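Local structure of putative S41 protease (Bacteroides fragilis NCTC 9343, 3K50) at residues D210-A215 / C246-P251; L312-K317 / V351-E356. The protein is of unknown function but is probably a serine protease of peptidase family S41 that cleaves peptide bonds in other proteins. One frame throughout, in Å; residues are numbered along the deposited sequence.

Contact 1. Residues D210-A215 / C246-P251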
ATOM      1  N   ASP A 210       3.140 -17.228  -3.617  1.00 32.23           N
ATOM      2  CA  ASP A 210       4.185 -18.037  -4.269  1.00 32.04           C
ATOM      3  C   ASP A 210       5.159 -17.159  -5.081  1.00 30.15           C
ATOM      4  O   ASP A 210       6.328 -17.483  -5.180  1.00 29.58           O
ATOM      5  CB  ASP A 210       3.596 -19.239  -5.058  1.00 31.35           C
ATOM      6  CG  ASP A 210       3.091 -20.350  -4.107  1.00 37.00           C
ATOM      7  OD1 ASP A 210       3.600 -20.410  -2.972  1.00 37.58           O
ATOM      8  OD2 ASP A 210       2.198 -21.154  -4.453  1.00 39.40           O
ATOM      9  N   ASP A 211       4.671 -16.083  -5.684  1.00 32.97           N
ATOM     10  CA  ASP A 211       5.554 -15.097  -6.328  1.00 29.05           C
ATOM     11  C   ASP A 211       6.495 -14.529  -5.258  1.00 29.11           C
ATOM     12  O   ASP A 211       7.673 -14.311  -5.510  1.00 31.43           O
ATOM     13  CB  ASP A 211       4.771 -13.907  -6.895  1.00 28.45           C
ATOM     14  CG  ASP A 211       3.966 -14.250  -8.093  1.00 36.98           C
ATOM     15  OD1 ASP A 211       4.326 -15.230  -8.784  1.00 35.58           O
ATOM     16  OD2 ASP A 211       2.976 -13.525  -8.373  1.00 40.22           O
ATOM     17  N   LEU A 212       5.939 -14.192  -4.097  1.00 27.07           N
ATOM     18  CA  LEU A 212       6.772 -13.646  -2.985  1.00 28.49           C
ATOM     19  C   LEU A 212       7.841 -14.664  -2.534  1.00 27.43           C
ATOM     20  O   LEU A 212       9.009 -14.314  -2.358  1.00 27.30           O
ATOM     21  CB  LEU A 212       5.902 -13.195  -1.796  1.00 24.71           C
ATOM     22  CG  LEU A 212       6.519 -12.503  -0.587  1.00 30.08           C
ATOM     23  CD1 LEU A 212       7.075 -11.137  -0.981  1.00 24.97           C
ATOM     24  CD2 LEU A 212       5.502 -12.307   0.544  1.00 25.37           C
ATOM     25  N   ARG A 213       7.451 -15.927  -2.383  1.00 27.81           N
ATOM     26  CA  ARG A 213       8.374 -16.973  -2.024  1.00 28.40           C
ATOM     27  C   ARG A 213       9.468 -17.073  -3.038  1.00 32.99           C
ATOM     28  O   ARG A 213      10.630 -17.325  -2.689  1.00 30.13           O
ATOM     29  CB  ARG A 213       7.691 -18.339  -1.940  1.00 28.57           C
ATOM     30  CG  ARG A 213       6.795 -18.485  -0.719  1.00 28.82           C
ATOM     31  CD  ARG A 213       6.106 -19.811  -0.661  1.00 27.10           C
ATOM     32  NE  ARG A 213       5.283 -19.901   0.582  1.00 25.97           N
ATOM     33  CZ  ARG A 213       3.940 -19.757   0.668  1.00 39.37           C
ATOM     34  NH1 ARG A 213       3.179 -19.524  -0.388  1.00 32.83           N
ATOM     35  NH2 ARG A 213       3.330 -19.824   1.851  1.00 32.18           N
ATOM     36  N   ARG A 214       9.098 -16.933  -4.299  1.00 31.53           N
ATOM     37  CA  ARG A 214      10.064 -17.106  -5.373  1.00 31.32           C
ATOM     38  C   ARG A 214      11.137 -16.039  -5.317  1.00 30.38           C
ATOM     39  O   ARG A 214      12.284 -16.342  -5.579  1.00 33.94           O
ATOM     40  CB  ARG A 214       9.349 -17.098  -6.720  1.00 35.71           C
ATOM     41  CG  ARG A 214      10.266 -17.430  -7.911  1.00 41.97           C
ATOM     42  CD  ARG A 214       9.538 -18.044  -9.107  1.00 64.20           C
ATOM     43  NE  ARG A 214       8.300 -17.346  -9.455  1.00 76.17           N
ATOM     44  CZ  ARG A 214       7.055 -17.705  -9.101  1.00 78.70           C
ATOM     45  NH1 ARG A 214       6.768 -18.799  -8.371  1.00 71.91           N
ATOM     46  NH2 ARG A 214       6.059 -16.942  -9.500  1.00 78.99           N
ATOM     47  N   ALA A 215      10.732 -14.803  -5.027  1.00 28.64           N
ATOM     48  CA  ALA A 215      11.612 -13.674  -4.852  1.00 30.57           C
ATOM     49  C   ALA A 215      12.592 -13.964  -3.683  1.00 32.54           C
ATOM     50  O   ALA A 215      13.809 -13.760  -3.804  1.00 30.72           O
ATOM     51  CB  ALA A 215      10.754 -12.394  -4.537  1.00 27.99           C
ATOM     52  N   CYS A 246       7.090 -11.525   7.193  1.00 31.15           N
ATOM     53  CA  CYS A 246       7.901 -11.449   8.395  1.00 24.80           C
ATOM     54  C   CYS A 246       8.710 -12.664   8.662  1.00 25.63           C
ATOM     55  O   CYS A 246       9.856 -12.561   9.085  1.00 26.42           O
ATOM     56  CB  CYS A 246       7.009 -11.235   9.606  1.00 25.37           C
ATOM     57  SG  CYS A 246       6.254  -9.562   9.652  1.00 29.79           S
ATOM     58  N   THR A 247       8.100 -13.838   8.442  1.00 28.01           N
ATOM     59  CA  THR A 247       8.749 -15.098   8.729  1.00 27.17           C
ATOM     60  C   THR A 247      10.011 -15.204   7.860  1.00 30.67           C
ATOM     61  O   THR A 247      11.045 -15.690   8.295  1.00 30.62           O
ATOM     62  CB  THR A 247       7.719 -16.270   8.557  1.00 26.36           C
ATOM     63  OG1 THR A 247       6.741 -16.223   9.640  1.00 31.22           O
ATOM     64  CG2 THR A 247       8.408 -17.678   8.510  1.00 28.98           C
HETATM   65  N   MSE A 248       9.931 -14.695   6.635  1.00 28.83           N
HETATM   66  CA  MSE A 248      11.035 -14.837   5.702  1.00 26.42           C
HETATM   67  C   MSE A 248      12.141 -13.770   5.869  1.00 28.99           C
HETATM   68  O   MSE A 248      13.277 -13.995   5.434  1.00 34.47           O
HETATM   69  CB  MSE A 248      10.504 -14.923   4.267  1.00 27.57           C
HETATM   70  CG  MSE A 248       9.741 -16.216   3.933  1.00 24.28           C
HETATM   71 SE   MSE A 248       9.362 -16.632   2.098  0.75 23.48          SE
HETATM   72  CE  MSE A 248       8.351 -15.115   1.707  1.00 24.47           C
ATOM     73  N   LEU A 249      11.849 -12.648   6.520  1.00 31.75           N
ATOM     74  CA  LEU A 249      12.865 -11.598   6.747  1.00 31.05           C
ATOM     75  C   LEU A 249      13.617 -11.803   8.046  1.00 33.87           C
ATOM     76  O   LEU A 249      14.779 -11.465   8.134  1.00 38.67           O
ATOM     77  CB  LEU A 249      12.213 -10.206   6.803  1.00 28.06           C
ATOM     78  CG  LEU A 249      11.582  -9.634   5.551  1.00 26.76           C
ATOM     79  CD1 LEU A 249      10.601  -8.465   5.787  1.00 26.04           C
ATOM     80  CD2 LEU A 249      12.794  -9.172   4.626  1.00 27.47           C
ATOM     81  N   ALA A 250      12.978 -12.455   9.015  1.00 28.55           N
ATOM     82  CA  ALA A 250      13.466 -12.454  10.372  1.00 29.98           C
ATOM     83  C   ALA A 250      14.780 -13.190  10.609  1.00 29.15           C
ATOM     84  O   ALA A 250      15.164 -14.074   9.818  1.00 31.39           O
ATOM     85  CB  ALA A 250      12.414 -13.046  11.274  1.00 28.06           C
ATOM     86  N   PRO A 251      15.453 -12.864  11.718  1.00 30.08           N
ATOM     87  CA  PRO A 251      16.600 -13.696  12.060  1.00 29.56           C
ATOM     88  C   PRO A 251      16.120 -15.122  12.271  1.00 28.34           C
ATOM     89  O   PRO A 251      15.063 -15.362  12.909  1.00 33.62           O
ATOM     90  CB  PRO A 251      17.062 -13.130  13.408  1.00 30.51           C
ATOM     91  CG  PRO A 251      16.501 -11.736  13.481  1.00 34.00           C
ATOM     92  CD  PRO A 251      15.238 -11.760  12.691  1.00 32.71           C
TER
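M248 reaches across to L212 and R213, joining two helices, 207-221 and 239-249, that belong to the alpha/beta core of the S41 peptidase, a fold of the ClpP/crotonase kind. Much of the buried surface belongs to the selenomethionine, whose methyl CE lies 3.9 Å from CG of L212 and 4.2 Å from CD2. The bend in its chain at chi3 (-60°) turns CE back from the line of CB and CG, bringing the methyl to the branch point of the leucine while SE is left facing R213. L212 also packs on L192 and Y194 of strand 187-194 in the mixed sheet, and so links the selenomethionine methyl to that sheet; F216, one turn beyond L212 in helix 207-221, also touches M248. R213 offers hydrocarbon: its CG stands 4.2 Å from SE, and its CA is at the same distance from CE. The polar end of the arginine is occupied elsewhere, with NH2 hydrogen-bonded to the carbonyl O of L281 and NE more weakly to that of I282. NH1 forms a salt bridge of 2.8 Å with OD1 of D210, approaching from above the carboxylate plane, 39° out of it.

Contact 2. Residues L312-K317 / V351-E356; sequences LNPYMK and VYNAEE
The ring of Y315 and the carboxamide of N353 are the flat groups here, and each meets a small aliphatic partner across the contact. The methyl of A354 approaches the tyrosine obliquely, with its CB 3.8 Å from CE2 and nearer still, 3.3 Å, to OH. That hydroxyl is hydrogen-bonded to the carbonyl O of L258, and the ring also meets F277 edge-to-face, so the alanine methyl is set against an aromatic group fixed by other parts of the chain. The carboxamide of N353 lies by the P314 ring, where ND2 of N353 is 3.7 Å from CG of P314, and the two side chains run at a slant to one another. With chi1 at 61°, CG of the asparagine sits between its own backbone N and carbonyl carbon, and the amide serves both sides of the junction: ND2 bonds to the carbonyl O of N310 in helix 304-312, while OD1 accepts the backbone N-H of K357 and, in a weak bond of 2.9 Å, that of E355 N.

The segment 351-356 leaves strand 342-352 through a type I beta turn from N353 to E356, closed by a backbone bond of 2.9 Å from E356 N to N353 O. This turn rests against the connection between helix 304-312 and strand 317-322, part of the mixed-sheet core of the S41 fold. The extended chain of E355 (chi2 177°) brings its carboxylate end to the proline, with OE2 3.8 Å from CB of P314.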
ATOM      1  N   LEU A 312       7.847  -6.707  13.609  1.00 27.76           N
ATOM      2  CA  LEU A 312       9.291  -6.933  13.496  1.00 31.10           C
ATOM      3  C   LEU A 312      10.155  -6.072  14.459  1.00 31.40           C
ATOM      4  O   LEU A 312      11.258  -6.511  14.831  1.00 31.28           O
ATOM      5  CB  LEU A 312       9.783  -6.710  12.092  1.00 31.97           C
ATOM      6  CG  LEU A 312       9.251  -7.676  11.059  1.00 29.15           C
ATOM      7  CD1 LEU A 312       9.825  -7.233   9.727  1.00 35.90           C
ATOM      8  CD2 LEU A 312       9.631  -9.121  11.433  1.00 25.81           C
ATOM      9  N   ASN A 313       9.679  -4.883  14.847  1.00 31.17           N
ATOM     10  CA  ASN A 313      10.414  -3.965  15.785  1.00 33.47           C
ATOM     11  C   ASN A 313      11.088  -4.607  16.987  1.00 35.63           C
ATOM     12  O   ASN A 313      12.249  -4.292  17.267  1.00 35.17           O
ATOM     13  CB  ASN A 313       9.521  -2.790  16.305  1.00 32.35           C
ATOM     14  CG  ASN A 313       9.681  -1.500  15.477  1.00 36.86           C
ATOM     15  OD1 ASN A 313      10.734  -1.298  14.882  1.00 33.73           O
ATOM     16  ND2 ASN A 313       8.672  -0.593  15.498  1.00 33.11           N
ATOM     17  N   PRO A 314      10.361  -5.430  17.748  1.00 33.99           N
ATOM     18  CA  PRO A 314      10.961  -6.097  18.927  1.00 35.30           C
ATOM     19  C   PRO A 314      12.030  -7.134  18.635  1.00 34.13           C
ATOM     20  O   PRO A 314      12.758  -7.505  19.538  1.00 31.56           O
ATOM     21  CB  PRO A 314       9.772  -6.834  19.557  1.00 35.26           C
ATOM     22  CG  PRO A 314       8.570  -6.206  18.993  1.00 35.51           C
ATOM     23  CD  PRO A 314       8.919  -5.698  17.660  1.00 34.19           C
ATOM     24  N   TYR A 315      12.109  -7.609  17.397  1.00 29.86           N
ATOM     25  CA  TYR A 315      13.007  -8.703  17.062  1.00 32.95           C
ATOM     26  C   TYR A 315      14.218  -8.387  16.188  1.00 34.39           C
ATOM     27  O   TYR A 315      15.054  -9.254  16.004  1.00 34.47           O
ATOM     28  CB  TYR A 315      12.211  -9.755  16.313  1.00 30.09           C
ATOM     29  CG  TYR A 315      11.257 -10.491  17.176  1.00 27.43           C
ATOM     30  CD1 TYR A 315      11.717 -11.459  18.055  1.00 32.88           C
ATOM     31  CD2 TYR A 315       9.875 -10.230  17.131  1.00 30.47           C
ATOM     32  CE1 TYR A 315      10.832 -12.157  18.882  1.00 30.26           C
ATOM     33  CE2 TYR A 315       8.980 -10.917  17.987  1.00 29.97           C
ATOM     34  CZ  TYR A 315       9.474 -11.904  18.818  1.00 33.57           C
ATOM     35  OH  TYR A 315       8.641 -12.617  19.625  1.00 28.97           O
HETATM   36  N   MSE A 316      14.237  -7.207  15.590  1.00 32.05           N
HETATM   37  CA  MSE A 316      15.290  -6.827  14.674  1.00 32.55           C
HETATM   38  C   MSE A 316      15.290  -5.292  14.594  1.00 35.15           C
HETATM   39  O   MSE A 316      14.387  -4.623  15.152  1.00 28.78           O
HETATM   40  CB  MSE A 316      15.111  -7.552  13.305  1.00 37.07           C
HETATM   41  CG  MSE A 316      13.929  -7.205  12.520  1.00 32.48           C
HETATM   42 SE   MSE A 316      13.594  -8.311  10.928  0.75 26.47          SE
HETATM   43  CE  MSE A 316      15.197  -8.175   9.677  1.00 26.86           C
ATOM     44  N   LYS A 317      16.364  -4.753  14.003  1.00 33.59           N
ATOM     45  CA  LYS A 317      16.513  -3.328  13.775  1.00 32.98           C
ATOM     46  C   LYS A 317      15.756  -2.981  12.499  1.00 28.41           C
ATOM     47  O   LYS A 317      16.061  -3.487  11.362  1.00 27.44           O
ATOM     48  CB  LYS A 317      18.010  -2.935  13.645  1.00 32.60           C
ATOM     49  CG  LYS A 317      18.239  -1.402  13.470  1.00 34.96           C
ATOM     50  CD  LYS A 317      19.764  -1.085  13.375  1.00 38.28           C
ATOM     51  CE  LYS A 317      20.105   0.387  13.104  1.00 52.81           C
ATOM     52  NZ  LYS A 317      21.535   0.482  12.615  1.00 55.44           N
ATOM     53  N   VAL A 351      -4.218  -5.800  16.893  1.00 30.27           N
ATOM     54  CA  VAL A 351      -3.084  -6.598  16.406  1.00 31.10           C
ATOM     55  C   VAL A 351      -1.811  -6.187  17.192  1.00 31.38           C
ATOM     56  O   VAL A 351      -1.104  -5.249  16.823  1.00 30.02           O
ATOM     57  CB  VAL A 351      -2.867  -6.416  14.894  1.00 36.48           C
ATOM     58  CG1 VAL A 351      -1.761  -7.372  14.400  1.00 32.58           C
ATOM     59  CG2 VAL A 351      -4.125  -6.652  14.181  1.00 35.56           C
ATOM     60  N   TYR A 352      -1.584  -6.817  18.349  1.00 31.00           N
ATOM     61  CA  TYR A 352      -0.426  -6.474  19.172  1.00 29.23           C
ATOM     62  C   TYR A 352       0.799  -7.218  18.718  1.00 30.75           C
ATOM     63  O   TYR A 352       0.690  -8.335  18.237  1.00 29.91           O
ATOM     64  CB  TYR A 352      -0.670  -6.820  20.621  1.00 35.11           C
ATOM     65  CG  TYR A 352      -1.998  -6.187  21.189  1.00 31.85           C
ATOM     66  CD1 TYR A 352      -2.190  -4.804  21.210  1.00 30.94           C
ATOM     67  CD2 TYR A 352      -2.989  -6.967  21.686  1.00 30.49           C
ATOM     68  CE1 TYR A 352      -3.346  -4.214  21.711  1.00 35.95           C
ATOM     69  CE2 TYR A 352      -4.181  -6.370  22.232  1.00 36.97           C
ATOM     70  CZ  TYR A 352      -4.320  -5.005  22.245  1.00 33.36           C
ATOM     71  OH  TYR A 352      -5.456  -4.389  22.723  1.00 33.92           O
ATOM     72  N   ASN A 353       1.959  -6.619  18.949  1.00 30.74           N
ATOM     73  CA  ASN A 353       3.216  -7.298  18.723  1.00 30.53           C
ATOM     74  C   ASN A 353       3.480  -8.210  19.949  1.00 33.09           C
ATOM     75  O   ASN A 353       2.667  -8.286  20.873  1.00 29.48           O
ATOM     76  CB  ASN A 353       4.382  -6.312  18.460  1.00 25.89           C
ATOM     77  CG  ASN A 353       4.672  -5.357  19.588  1.00 31.48           C
ATOM     78  OD1 ASN A 353       4.337  -5.568  20.772  1.00 29.77           O
ATOM     79  ND2 ASN A 353       5.375  -4.279  19.220  1.00 26.89           N
ATOM     80  N   ALA A 354       4.649  -8.832  19.985  1.00 34.26           N
ATOM     81  CA  ALA A 354       5.019  -9.772  21.065  1.00 34.10           C
ATOM     82  C   ALA A 354       5.155  -9.058  22.410  1.00 35.61           C
ATOM     83  O   ALA A 354       5.082  -9.697  23.441  1.00 38.75           O
ATOM     84  CB  ALA A 354       6.319 -10.485  20.697  1.00 29.24           C
ATOM     85  N   GLU A 355       5.347  -7.740  22.400  1.00 35.36           N
ATOM     86  CA  GLU A 355       5.415  -6.952  23.620  1.00 37.94           C
ATOM     87  C   GLU A 355       4.047  -6.387  24.034  1.00 37.98           C
ATOM     88  O   GLU A 355       3.976  -5.479  24.889  1.00 34.20           O
ATOM     89  CB  GLU A 355       6.414  -5.798  23.491  1.00 35.52           C
ATOM     90  CG  GLU A 355       7.886  -6.210  23.380  1.00 41.87           C
ATOM     91  CD  GLU A 355       8.823  -4.990  23.175  1.00 45.72           C
ATOM     92  OE1 GLU A 355       8.331  -3.817  23.164  1.00 52.35           O
ATOM     93  OE2 GLU A 355      10.054  -5.200  22.988  1.00 59.15           O
ATOM     94  N   GLU A 356       2.986  -6.950  23.462  1.00 35.34           N
ATOM     95  CA  GLU A 356       1.620  -6.556  23.736  1.00 34.20           C
ATOM     96  C   GLU A 356       1.291  -5.104  23.386  1.00 31.74           C
ATOM     97  O   GLU A 356       0.419  -4.527  24.005  1.00 25.80           O
ATOM     98  CB  GLU A 356       1.261  -6.815  25.209  1.00 36.52           C
ATOM     99  CG  GLU A 356       1.676  -8.223  25.684  1.00 35.59           C
ATOM    100  CD  GLU A 356       1.398  -8.481  27.162  1.00 40.13           C
ATOM    101  OE1 GLU A 356       0.254  -8.287  27.641  1.00 41.51           O
ATOM    102  OE2 GLU A 356       2.353  -8.928  27.788  1.00 41.15           O
TER

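Overall arrangement
Contact 1 is buried and contact 2 lies at the surface, with centres about 18 Å apart, yet both lie within the peptidase family S41 range; contact 1 packs by the mixed sheet, whereas contact 2 joins a loop leading into that sheet to a turn leaving another, antiparallel one. The first joins two helices entirely through apolar contacts, with its arginine's charge satisfied at the side. The second sets aliphatic carbons against an amide, a hydroxyl and a carboxylate, of which the amide and hydroxyl are hydrogen-bonded to other parts of the chain. The two meet directly: L249 O lies 3.7 Å from CE of M316, and SG of C246 lies 3.8 Å from CG of L312.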